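Local structure of 3-hydroxyadipyl-CoA dehydrogenase (Escherichia coli, 3MOG) at residues M396-A401 and A434-Q439; R443-L448 and S461-R466; L389-V394 and Q439-L444; R193-Y198 and V423-G428. The protein catalyses the NAD+-dependent oxidation of (3S)-3-hydroxyadipyl-CoA to 3-oxoadipyl-CoA in the phenylacetate degradation pathway and works as a homotrimer. All coordinates share one frame; numbering follows the deposited sequence.

Interaction 1. Residues M396-A401 and A434-Q439; sequences MIINEA and AQLGWQ
I398 sets CG1 beside its backbone N and CG2 anti to that N (chi1 -66°), with the longer branch running extended to CD1, and this spread presents two separate methyl groups to W438 and L436. On the other segment, W438 also keeps its CG beside the backbone N (chi1 -58°); with this torsion, and the ring turned by chi2, CZ3 of the six-membered half is what reaches I398. I398 CG2 meets this ring obliquely at CZ3 of W438, 3.7 Å away, and I398 CD1 makes a looser touch with CD1 of L436 at 4.4 Å. The contact is purely apolar and small, 101 Å² over both sides. The indole is also backed within its own segment, where A434 N lies 3.4 Å above the W438 ring plane, offset toward the rim.

Between L436 and W438 the helical run is interrupted at G437, which ends helix 429-436 with a positive phi (102°) and N-caps helix 438-452. A side chain at these angles would press on the carbonyl O of L436. L436 and W438, on the two sides of this turn, both meet I398.

Around this helix junction, helix 461-473 packs L463 and R466 on W438, and its E470 accepts from W438 N. Helix 196-207 lies against M396 and I397, and P429 and L430 of helix 429-436 meet A401.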
# COMPACT_ATOMS: atom_id res chain seq x y z
N MET C 396 8.59 -18.19 -4.34
CA MET C 396 8.60 -16.84 -3.74
C MET C 396 9.93 -16.46 -3.08
O MET C 396 10.34 -15.31 -3.18
CB MET C 396 7.43 -16.65 -2.79
CG MET C 396 6.09 -16.51 -3.52
SD MET C 396 5.86 -14.92 -4.32
CE MET C 396 5.56 -13.99 -2.83
N ILE C 397 10.59 -17.42 -2.44
CA ILE C 397 11.95 -17.23 -1.91
C ILE C 397 12.91 -16.83 -3.05
O ILE C 397 13.66 -15.86 -2.93
CB ILE C 397 12.48 -18.52 -1.20
CG1 ILE C 397 11.78 -18.74 0.14
CG2 ILE C 397 13.98 -18.44 -0.93
CD1 ILE C 397 12.01 -20.12 0.73
N ILE C 398 12.84 -17.57 -4.15
CA ILE C 398 13.69 -17.34 -5.33
C ILE C 398 13.42 -15.98 -6.02
O ILE C 398 14.34 -15.27 -6.43
CB ILE C 398 13.52 -18.51 -6.32
CG1 ILE C 398 14.07 -19.81 -5.71
CG2 ILE C 398 14.15 -18.21 -7.68
CD1 ILE C 398 13.68 -21.04 -6.52
N ASN C 399 12.15 -15.65 -6.14
CA ASN C 399 11.69 -14.37 -6.68
C ASN C 399 12.27 -13.17 -5.91
O ASN C 399 12.80 -12.23 -6.51
CB ASN C 399 10.17 -14.34 -6.63
CG ASN C 399 9.56 -13.42 -7.65
OD1 ASN C 399 10.09 -13.24 -8.74
ND2 ASN C 399 8.41 -12.85 -7.30
N GLU C 400 12.17 -13.25 -4.59
CA GLU C 400 12.77 -12.27 -3.68
C GLU C 400 14.31 -12.19 -3.77
O GLU C 400 14.87 -11.09 -3.74
CB GLU C 400 12.32 -12.57 -2.24
CG GLU C 400 12.45 -11.37 -1.31
CD GLU C 400 11.73 -10.16 -1.85
OE1 GLU C 400 12.40 -9.17 -2.19
OE2 GLU C 400 10.49 -10.22 -1.97
N ALA C 401 14.98 -13.33 -3.91
CA ALA C 401 16.44 -13.34 -4.14
C ALA C 401 16.83 -12.66 -5.46
O ALA C 401 17.81 -11.91 -5.53
CB ALA C 401 16.97 -14.76 -4.12
N ALA C 434 18.10 -22.21 -10.85
CA ALA C 434 18.72 -22.75 -12.04
C ALA C 434 18.44 -24.25 -12.15
O ALA C 434 18.12 -24.75 -13.23
CB ALA C 434 20.22 -22.48 -12.03
N GLN C 435 18.53 -24.94 -11.02
CA GLN C 435 18.23 -26.36 -10.93
C GLN C 435 16.75 -26.63 -11.25
O GLN C 435 16.42 -27.56 -11.97
CB GLN C 435 18.55 -26.86 -9.51
CG GLN C 435 18.47 -28.38 -9.28
CD GLN C 435 18.25 -28.76 -7.80
OE1 GLN C 435 17.37 -29.58 -7.48
NE2 GLN C 435 19.04 -28.18 -6.89
N LEU C 436 15.85 -25.82 -10.70
CA LEU C 436 14.43 -26.10 -10.84
C LEU C 436 13.90 -25.62 -12.19
O LEU C 436 12.91 -26.14 -12.67
CB LEU C 436 13.64 -25.50 -9.68
CG LEU C 436 13.90 -26.08 -8.29
CD1 LEU C 436 13.09 -25.30 -7.27
CD2 LEU C 436 13.62 -27.61 -8.17
N GLY C 437 14.60 -24.67 -12.80
CA GLY C 437 14.23 -24.17 -14.10
C GLY C 437 13.53 -22.84 -13.97
O GLY C 437 12.48 -22.74 -13.32
N TRP C 438 14.10 -21.81 -14.60
CA TRP C 438 13.53 -20.46 -14.59
C TRP C 438 12.15 -20.31 -15.23
O TRP C 438 11.31 -19.57 -14.71
CB TRP C 438 14.52 -19.47 -15.21
CG TRP C 438 15.86 -19.44 -14.49
CD1 TRP C 438 17.07 -19.86 -14.99
CD2 TRP C 438 16.11 -19.00 -13.15
NE1 TRP C 438 18.05 -19.70 -14.04
CE2 TRP C 438 17.50 -19.16 -12.91
CE3 TRP C 438 15.32 -18.47 -12.12
CZ2 TRP C 438 18.11 -18.81 -11.70
CZ3 TRP C 438 15.92 -18.12 -10.92
CH2 TRP C 438 17.30 -18.30 -10.72
N GLN C 439 11.90 -21.02 -16.32
CA GLN C 439 10.61 -20.97 -16.99
C GLN C 439 9.54 -21.62 -16.13
O GLN C 439 8.39 -21.17 -16.13
CB GLN C 439 10.66 -21.65 -18.35
CG GLN C 439 11.42 -20.88 -19.39
CD GLN C 439 11.72 -21.74 -20.59
OE1 GLN C 439 11.03 -21.66 -21.60
NE2 GLN C 439 12.73 -22.59 -20.47

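Interaction 2. Residues R443-L448 and S461-R466; sequences RLLENL and SLLRQR
A salt bridge beside a leucine pair joins helix 438-452 to helix 461-473, the last two helices of the chain, with E446 and L445 on one and R464 and L463 on the other. R464 NH1 donates to E446 OE2 at 2.8 Å, with an N-H...O angle of 157°. The acceptor lies in the guanidinium plane, at its edge, but the carboxylate is met on its anti side and 33° out of plane; the two flat groups are turned 54° apart, and the link is a single N-H...O bond, not a two-pronged one. Both chains reach it by stretching: E446 is extended beyond CG, and R464 from CG to NE. Deeper in, L445 CD1 touches L463 CD2 at 3.7 Å, where the leucines meet obliquely.

R464 has a second task, because its NE donates to the backbone O of H451 in a neighbouring subunit. A leucine in its place would probably leave the E446 carboxylate without this charge partner and that carbonyl without this donor.

Helix 390-406 packs against the leucines, with N399 against both L445 and L463 and L402 against L463. S461 OG bonds to Q406 and also to H451 of the second subunit, so the start of helix 461-473 is itself part of a subunit interface of the trimer.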
# COMPACT_ATOMS: atom_id res chain seq x y z
N ARG C 443 6.31 -19.67 -14.76
CA ARG C 443 4.94 -20.11 -15.08
C ARG C 443 4.04 -20.22 -13.83
O ARG C 443 2.89 -19.77 -13.83
CB ARG C 443 4.97 -21.44 -15.84
CG ARG C 443 3.58 -22.01 -16.16
CD ARG C 443 3.68 -23.27 -17.01
NE ARG C 443 4.58 -24.26 -16.42
CZ ARG C 443 5.00 -25.36 -17.04
NH1 ARG C 443 4.59 -25.64 -18.27
NH2 ARG C 443 5.82 -26.20 -16.41
N LEU C 444 4.60 -20.81 -12.78
CA LEU C 444 3.95 -20.95 -11.49
C LEU C 444 3.54 -19.60 -10.90
O LEU C 444 2.36 -19.39 -10.59
CB LEU C 444 4.90 -21.69 -10.55
CG LEU C 444 4.62 -21.82 -9.05
CD1 LEU C 444 3.28 -22.45 -8.78
CD2 LEU C 444 5.71 -22.71 -8.49
N LEU C 445 4.49 -18.68 -10.78
CA LEU C 445 4.21 -17.36 -10.22
C LEU C 445 3.17 -16.60 -11.04
O LEU C 445 2.29 -15.96 -10.46
CB LEU C 445 5.49 -16.55 -9.99
CG LEU C 445 6.42 -17.08 -8.87
CD1 LEU C 445 7.72 -16.35 -8.84
CD2 LEU C 445 5.80 -16.99 -7.49
N GLU C 446 3.24 -16.69 -12.38
CA GLU C 446 2.23 -16.09 -13.27
C GLU C 446 0.84 -16.64 -13.00
O GLU C 446 -0.13 -15.88 -12.97
CB GLU C 446 2.57 -16.28 -14.76
CG GLU C 446 3.68 -15.37 -15.27
CD GLU C 446 3.99 -15.57 -16.75
OE1 GLU C 446 4.00 -16.72 -17.21
OE2 GLU C 446 4.23 -14.57 -17.46
N ASN C 447 0.76 -17.95 -12.79
CA ASN C 447 -0.53 -18.59 -12.44
C ASN C 447 -1.04 -18.13 -11.08
O ASN C 447 -2.21 -17.80 -10.94
CB ASN C 447 -0.43 -20.11 -12.48
CG ASN C 447 -0.60 -20.66 -13.89
OD1 ASN C 447 -1.32 -20.10 -14.72
ND2 ASN C 447 0.07 -21.76 -14.17
N LEU C 448 -0.15 -18.10 -10.08
CA LEU C 448 -0.52 -17.56 -8.77
C LEU C 448 -0.99 -16.10 -8.85
O LEU C 448 -2.01 -15.76 -8.25
CB LEU C 448 0.64 -17.70 -7.78
CG LEU C 448 1.03 -19.15 -7.46
CD1 LEU C 448 2.19 -19.15 -6.53
CD2 LEU C 448 -0.14 -19.91 -6.82
N SER C 461 11.34 -8.63 -12.65
CA SER C 461 11.83 -8.38 -14.00
C SER C 461 13.01 -9.31 -14.39
O SER C 461 13.06 -9.82 -15.52
CB SER C 461 12.12 -6.89 -14.19
OG SER C 461 13.03 -6.66 -15.25
N LEU C 462 13.89 -9.60 -13.42
CA LEU C 462 15.03 -10.53 -13.65
C LEU C 462 14.61 -11.99 -13.83
O LEU C 462 15.29 -12.75 -14.53
CB LEU C 462 16.09 -10.40 -12.53
CG LEU C 462 17.41 -11.17 -12.69
CD1 LEU C 462 18.15 -10.73 -13.96
CD2 LEU C 462 18.29 -10.99 -11.46
N LEU C 463 13.51 -12.39 -13.20
CA LEU C 463 12.96 -13.71 -13.44
C LEU C 463 12.51 -13.85 -14.89
O LEU C 463 12.90 -14.83 -15.54
CB LEU C 463 11.85 -14.09 -12.46
CG LEU C 463 11.15 -15.46 -12.61
CD1 LEU C 463 12.10 -16.65 -12.52
CD2 LEU C 463 10.05 -15.61 -11.57
N ARG C 464 11.73 -12.89 -15.39
CA ARG C 464 11.33 -12.93 -16.83
C ARG C 464 12.57 -12.97 -17.72
O ARG C 464 12.62 -13.74 -18.68
CB ARG C 464 10.45 -11.74 -17.25
CG ARG C 464 9.19 -11.53 -16.38
CD ARG C 464 8.20 -10.58 -17.06
NE ARG C 464 6.97 -10.48 -16.29
CZ ARG C 464 5.93 -11.30 -16.38
NH1 ARG C 464 5.94 -12.32 -17.25
NH2 ARG C 464 4.87 -11.10 -15.63
N GLN C 465 13.55 -12.14 -17.37
CA GLN C 465 14.83 -12.05 -18.08
C GLN C 465 15.55 -13.39 -18.10
O GLN C 465 16.07 -13.80 -19.14
CB GLN C 465 15.69 -10.96 -17.44
CG GLN C 465 17.10 -10.76 -18.02
CD GLN C 465 17.81 -9.51 -17.43
OE1 GLN C 465 19.04 -9.49 -17.27
NE2 GLN C 465 17.02 -8.48 -17.10
N ARG C 466 15.56 -14.09 -16.96
CA ARG C 466 16.24 -15.39 -16.90
C ARG C 466 15.47 -16.53 -17.56
O ARG C 466 16.08 -17.47 -18.07
CB ARG C 466 16.66 -15.75 -15.48
CG ARG C 466 17.87 -14.94 -15.03
CD ARG C 466 18.56 -15.58 -13.87
NE ARG C 466 19.74 -14.82 -13.51
CZ ARG C 466 20.54 -15.07 -12.48
NH1 ARG C 466 20.30 -16.08 -11.65
NH2 ARG C 466 21.59 -14.29 -12.28

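Interaction 3. Residues L389-V394 and Q439-L444; sequences LIWRTV and QRILRL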
# COMPACT_ATOMS: atom_id res chain seq x y z
N LEU C 389 2.36 -25.95 -1.46
CA LEU C 389 3.16 -25.51 -0.31
C LEU C 389 4.63 -25.31 -0.61
O LEU C 389 5.15 -24.20 -0.48
CB LEU C 389 3.00 -26.49 0.87
CG LEU C 389 1.60 -26.64 1.49
CD1 LEU C 389 1.63 -27.63 2.65
CD2 LEU C 389 1.03 -25.27 1.95
N ILE C 390 5.27 -26.40 -0.99
CA ILE C 390 6.69 -26.44 -1.23
C ILE C 390 7.02 -25.55 -2.42
O ILE C 390 7.81 -24.63 -2.28
CB ILE C 390 7.15 -27.90 -1.51
CG1 ILE C 390 7.08 -28.74 -0.23
CG2 ILE C 390 8.54 -27.94 -2.13
CD1 ILE C 390 7.13 -30.27 -0.49
N TRP C 391 6.36 -25.80 -3.56
CA TRP C 391 6.66 -25.07 -4.78
C TRP C 391 6.29 -23.61 -4.67
O TRP C 391 7.04 -22.76 -5.14
CB TRP C 391 6.05 -25.74 -6.03
CG TRP C 391 6.94 -26.86 -6.51
CD1 TRP C 391 6.96 -28.15 -6.05
CD2 TRP C 391 8.00 -26.76 -7.47
NE1 TRP C 391 7.94 -28.87 -6.69
CE2 TRP C 391 8.59 -28.04 -7.57
CE3 TRP C 391 8.49 -25.72 -8.28
CZ2 TRP C 391 9.66 -28.31 -8.43
CZ3 TRP C 391 9.55 -25.99 -9.14
CH2 TRP C 391 10.12 -27.28 -9.21
N ARG C 392 5.17 -23.32 -4.01
CA ARG C 392 4.71 -21.95 -3.81
C ARG C 392 5.70 -21.14 -2.97
O ARG C 392 6.01 -19.98 -3.31
CB ARG C 392 3.31 -21.96 -3.16
CG ARG C 392 2.74 -20.60 -2.85
CD ARG C 392 1.26 -20.65 -2.83
NE ARG C 392 0.69 -19.38 -2.36
CZ ARG C 392 -0.60 -19.09 -2.37
NH1 ARG C 392 -1.46 -19.99 -2.85
NH2 ARG C 392 -1.05 -17.91 -1.91
N THR C 393 6.23 -21.77 -1.91
CA THR C 393 7.16 -21.13 -0.97
C THR C 393 8.54 -20.93 -1.58
O THR C 393 9.17 -19.88 -1.40
CB THR C 393 7.29 -21.95 0.34
OG1 THR C 393 6.00 -22.06 0.98
CG2 THR C 393 8.27 -21.30 1.31
N VAL C 394 9.02 -21.95 -2.30
CA VAL C 394 10.37 -21.89 -2.86
C VAL C 394 10.43 -20.90 -4.02
O VAL C 394 11.34 -20.08 -4.07
CB VAL C 394 10.93 -23.29 -3.22
CG1 VAL C 394 12.28 -23.16 -3.87
CG2 VAL C 394 11.03 -24.18 -1.96
N GLN C 439 11.90 -21.02 -16.32
CA GLN C 439 10.61 -20.97 -16.99
C GLN C 439 9.54 -21.62 -16.13
O GLN C 439 8.39 -21.17 -16.13
CB GLN C 439 10.66 -21.65 -18.35
CG GLN C 439 11.42 -20.88 -19.39
CD GLN C 439 11.72 -21.74 -20.59
OE1 GLN C 439 11.03 -21.66 -21.60
NE2 GLN C 439 12.73 -22.59 -20.47
N ARG C 440 9.94 -22.66 -15.41
CA ARG C 440 9.05 -23.37 -14.51
C ARG C 440 8.63 -22.50 -13.31
O ARG C 440 7.46 -22.50 -12.93
CB ARG C 440 9.73 -24.65 -14.01
CG ARG C 440 8.81 -25.54 -13.20
CD ARG C 440 9.44 -26.88 -12.91
NE ARG C 440 8.51 -27.67 -12.11
CZ ARG C 440 8.71 -28.94 -11.77
NH1 ARG C 440 7.80 -29.55 -11.03
NH2 ARG C 440 9.82 -29.58 -12.13
N ILE C 441 9.59 -21.79 -12.72
CA ILE C 441 9.30 -20.87 -11.62
C ILE C 441 8.43 -19.72 -12.12
O ILE C 441 7.44 -19.35 -11.48
CB ILE C 441 10.59 -20.32 -10.95
CG1 ILE C 441 11.42 -21.46 -10.35
CG2 ILE C 441 10.27 -19.24 -9.89
CD1 ILE C 441 10.64 -22.35 -9.40
N LEU C 442 8.79 -19.19 -13.29
CA LEU C 442 8.01 -18.13 -13.93
C LEU C 442 6.55 -18.50 -14.16
O LEU C 442 5.66 -17.74 -13.80
CB LEU C 442 8.65 -17.69 -15.26
CG LEU C 442 7.87 -16.69 -16.08
CD1 LEU C 442 7.94 -15.29 -15.44
CD2 LEU C 442 8.33 -16.68 -17.53
N ARG C 443 6.31 -19.67 -14.76
CA ARG C 443 4.94 -20.11 -15.08
C ARG C 443 4.04 -20.22 -13.83
O ARG C 443 2.89 -19.77 -13.83
CB ARG C 443 4.97 -21.44 -15.84
CG ARG C 443 3.58 -22.01 -16.16
CD ARG C 443 3.68 -23.27 -17.01
NE ARG C 443 4.58 -24.26 -16.42
CZ ARG C 443 5.00 -25.36 -17.04
NH1 ARG C 443 4.59 -25.64 -18.27
NH2 ARG C 443 5.82 -26.20 -16.41
N LEU C 444 4.60 -20.81 -12.78
CA LEU C 444 3.95 -20.95 -11.49
C LEU C 444 3.54 -19.60 -10.90
O LEU C 444 2.36 -19.39 -10.59
CB LEU C 444 4.90 -21.69 -10.55
CG LEU C 444 4.62 -21.82 -9.05
CD1 LEU C 444 3.28 -22.45 -8.78
CD2 LEU C 444 5.71 -22.71 -8.49
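W391 and R440 form a cation-pi stack: the guanidinium lies flat on the six-membered half of the indole, centres 3.9 Å apart and planes 13° from parallel. W391 CH2 sits over the middle of the guanidinium, only 3.3 Å from R440 NE, and R440 NH1 rides 3.4 Å from CZ2 of W391, toward the rim of the indole face. The arginine gets there by staying straight: CG is anti to the backbone N (chi1 -172°), and the extended chain carries CD past CZ3 and CH2. W391 turns its CG beside the backbone N and stands its ring roughly perpendicular to its CA-CB-CG plane, sending it out toward helix 438-452.

I441, with CG1 beside its backbone N and CD1 folded back, brings that methyl to W391 CZ3 at 3.8 Å. L444, with CG anti to its backbone N, brings CD2 to the ring edge, 3.9 Å from W391 CB and 3.6 Å from W391 O.

Both polar ends are tied elsewhere: R440 NH1 makes a salt bridge to E324, and W391 NE1 donates to K346 O. A serine in place of this arginine would probably take the stacking partner off this indole face and leave E324 without that charge partner.

The axes of 390-394 and 439-444 pass 10.6 Å apart at -100°. The D345 carboxylate, at the end of strand 341-345, accepts from the N-H groups of L389, I390 and W391 where helix 390-406 starts, and E324 ends strand 320-324, so the helix pair leans on the reduced Rossmann-fold sheet.

Interaction 4. Residues R193-Y198 and V423-G428; sequences RVARPY and VNYPYG
The rings of Y425 and Y198 meet edge-to-face, the edge of Y425 directed at the face of Y198, with centroids 5.7 Å apart and planes at 58°. One face of Y425 is backed from its own loop by V423 CG2, 3.6 Å above the ring plane and offset toward the rim. F226 adds a third ring: it meets Y425 edge-to-face and also lies against Y198, making a small aromatic cluster.

Y425 reaches into the junction of helix 191-194 and helix 196-207 with its hydroxyl first. Its OH stands 3.4 Å from Y198 CB and 3.6 Å from A195 CA; the methyl A195 CB is equally near that oxygen. The two tyrosines slide past each other in opposite directions, so the OH of Y425 comes to the root of Y198 instead of to its ring end. Y198 allows this by holding CG anti to its backbone N (chi1 -173°), and its own hydroxyl is used well away, donating to M228 O.

The segments belong to the two 3-hydroxyacyl-CoA dehydrogenase C-terminal family regions, 225 residues apart, and meet near the centre of the chain. Across them the partners of the Y425 hydroxyl are carbon atoms, with no charged or hydrogen-bonding pair, so the join is likely to rest on van der Waals contact and the edge-to-face attraction of the rings, to which F226 adds.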
# COMPACT_ATOMS: atom_id res chain seq x y z
N ARG C 193 15.69 -10.21 4.56
CA ARG C 193 14.85 -9.85 3.42
C ARG C 193 14.41 -11.07 2.62
O ARG C 193 13.23 -11.24 2.36
CB ARG C 193 15.59 -8.86 2.52
CG ARG C 193 14.80 -8.41 1.31
CD ARG C 193 15.74 -8.12 0.16
NE ARG C 193 15.08 -7.55 -1.01
CZ ARG C 193 15.39 -6.37 -1.54
NH1 ARG C 193 16.31 -5.62 -0.97
NH2 ARG C 193 14.75 -5.93 -2.61
N VAL C 194 15.36 -11.92 2.24
CA VAL C 194 15.08 -13.07 1.37
C VAL C 194 14.32 -14.19 2.09
O VAL C 194 13.51 -14.87 1.48
CB VAL C 194 16.38 -13.59 0.68
CG1 VAL C 194 16.15 -14.84 -0.18
CG2 VAL C 194 16.99 -12.48 -0.14
N ALA C 195 14.55 -14.34 3.40
CA ALA C 195 13.81 -15.31 4.22
C ALA C 195 12.33 -15.02 4.40
O ALA C 195 11.57 -15.93 4.74
CB ALA C 195 14.46 -15.45 5.60
N ARG C 196 11.91 -13.78 4.20
CA ARG C 196 10.52 -13.38 4.50
C ARG C 196 9.41 -14.29 3.92
O ARG C 196 8.48 -14.64 4.66
CB ARG C 196 10.27 -11.91 4.12
CG ARG C 196 10.89 -10.85 5.04
CD ARG C 196 10.49 -11.06 6.51
NE ARG C 196 11.57 -11.69 7.27
CZ ARG C 196 11.45 -12.20 8.49
NH1 ARG C 196 10.27 -12.15 9.13
NH2 ARG C 196 12.50 -12.74 9.09
N PRO C 197 9.49 -14.70 2.63
CA PRO C 197 8.36 -15.56 2.16
C PRO C 197 8.35 -16.99 2.70
O PRO C 197 7.34 -17.69 2.55
CB PRO C 197 8.50 -15.54 0.64
CG PRO C 197 9.88 -15.07 0.36
CD PRO C 197 10.31 -14.20 1.49
N TYR C 198 9.44 -17.41 3.33
CA TYR C 198 9.44 -18.72 3.97
C TYR C 198 8.41 -18.71 5.09
O TYR C 198 7.64 -19.66 5.24
CB TYR C 198 10.84 -19.11 4.47
CG TYR C 198 10.92 -20.53 5.00
CD1 TYR C 198 10.58 -21.61 4.18
CD2 TYR C 198 11.35 -20.79 6.30
CE1 TYR C 198 10.64 -22.90 4.66
CE2 TYR C 198 11.43 -22.08 6.78
CZ TYR C 198 11.06 -23.13 5.95
OH TYR C 198 11.12 -24.42 6.41
N VAL C 423 20.63 -19.17 7.35
CA VAL C 423 19.37 -19.84 7.68
C VAL C 423 19.33 -21.27 7.18
O VAL C 423 18.26 -21.88 7.15
CB VAL C 423 18.14 -19.07 7.12
CG1 VAL C 423 17.71 -17.91 8.05
CG2 VAL C 423 18.44 -18.56 5.74
N ASN C 424 20.48 -21.81 6.79
CA ASN C 424 20.63 -23.23 6.43
C ASN C 424 19.66 -23.81 5.41
O ASN C 424 19.14 -24.91 5.59
CB ASN C 424 20.69 -24.10 7.69
CG ASN C 424 22.10 -24.29 8.20
OD1 ASN C 424 22.84 -25.14 7.69
ND2 ASN C 424 22.47 -23.50 9.21
N TYR C 425 19.42 -23.06 4.33
CA TYR C 425 18.56 -23.51 3.23
C TYR C 425 19.37 -24.56 2.46
O TYR C 425 20.58 -24.42 2.37
CB TYR C 425 18.17 -22.32 2.34
CG TYR C 425 17.10 -21.39 2.91
CD1 TYR C 425 16.63 -21.56 4.21
CD2 TYR C 425 16.58 -20.34 2.15
CE1 TYR C 425 15.64 -20.71 4.73
CE2 TYR C 425 15.61 -19.48 2.67
CZ TYR C 425 15.15 -19.67 3.97
OH TYR C 425 14.20 -18.84 4.51
N PRO C 426 18.70 -25.60 1.92
CA PRO C 426 19.46 -26.71 1.32
C PRO C 426 20.14 -26.34 -0.01
O PRO C 426 21.01 -27.05 -0.46
CB PRO C 426 18.40 -27.79 1.11
CG PRO C 426 17.12 -27.00 0.91
CD PRO C 426 17.25 -25.83 1.85
N TYR C 427 19.71 -25.25 -0.63
CA TYR C 427 20.44 -24.65 -1.74
C TYR C 427 20.31 -23.16 -1.57
O TYR C 427 19.31 -22.70 -1.00
CB TYR C 427 19.81 -25.06 -3.09
CG TYR C 427 19.74 -26.55 -3.30
CD1 TYR C 427 18.58 -27.27 -2.98
CD2 TYR C 427 20.84 -27.26 -3.79
CE1 TYR C 427 18.51 -28.64 -3.14
CE2 TYR C 427 20.78 -28.65 -3.96
CZ TYR C 427 19.61 -29.33 -3.63
OH TYR C 427 19.53 -30.67 -3.80
N GLY C 428 21.31 -22.41 -2.04
CA GLY C 428 21.12 -20.98 -2.23
C GLY C 428 20.03 -20.80 -3.29
O GLY C 428 19.98 -21.57 -4.24

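In the fold
From the N terminus, 193-198 opens interaction 4, the longest loop. Before it closes, 389-394 opens interaction 3 and 396-401 opens interaction 1 along helix 390-406. Interaction 4 then closes at 423-428, thereby crossing both. Interaction 1 closes at 434-439 and is nested inside interaction 3, which closes at 439-444. Interaction 2 starts where interaction 3 ends and closes a short loop at 461-466. Interactions 1, 2 and 3 gather on helix 438-452, with centres 7 to 9 Å apart, and bind the helices of the second C-terminal region together; interaction 4 ties that bundle to the first, with T393 touching Y198 and P197 touching M396.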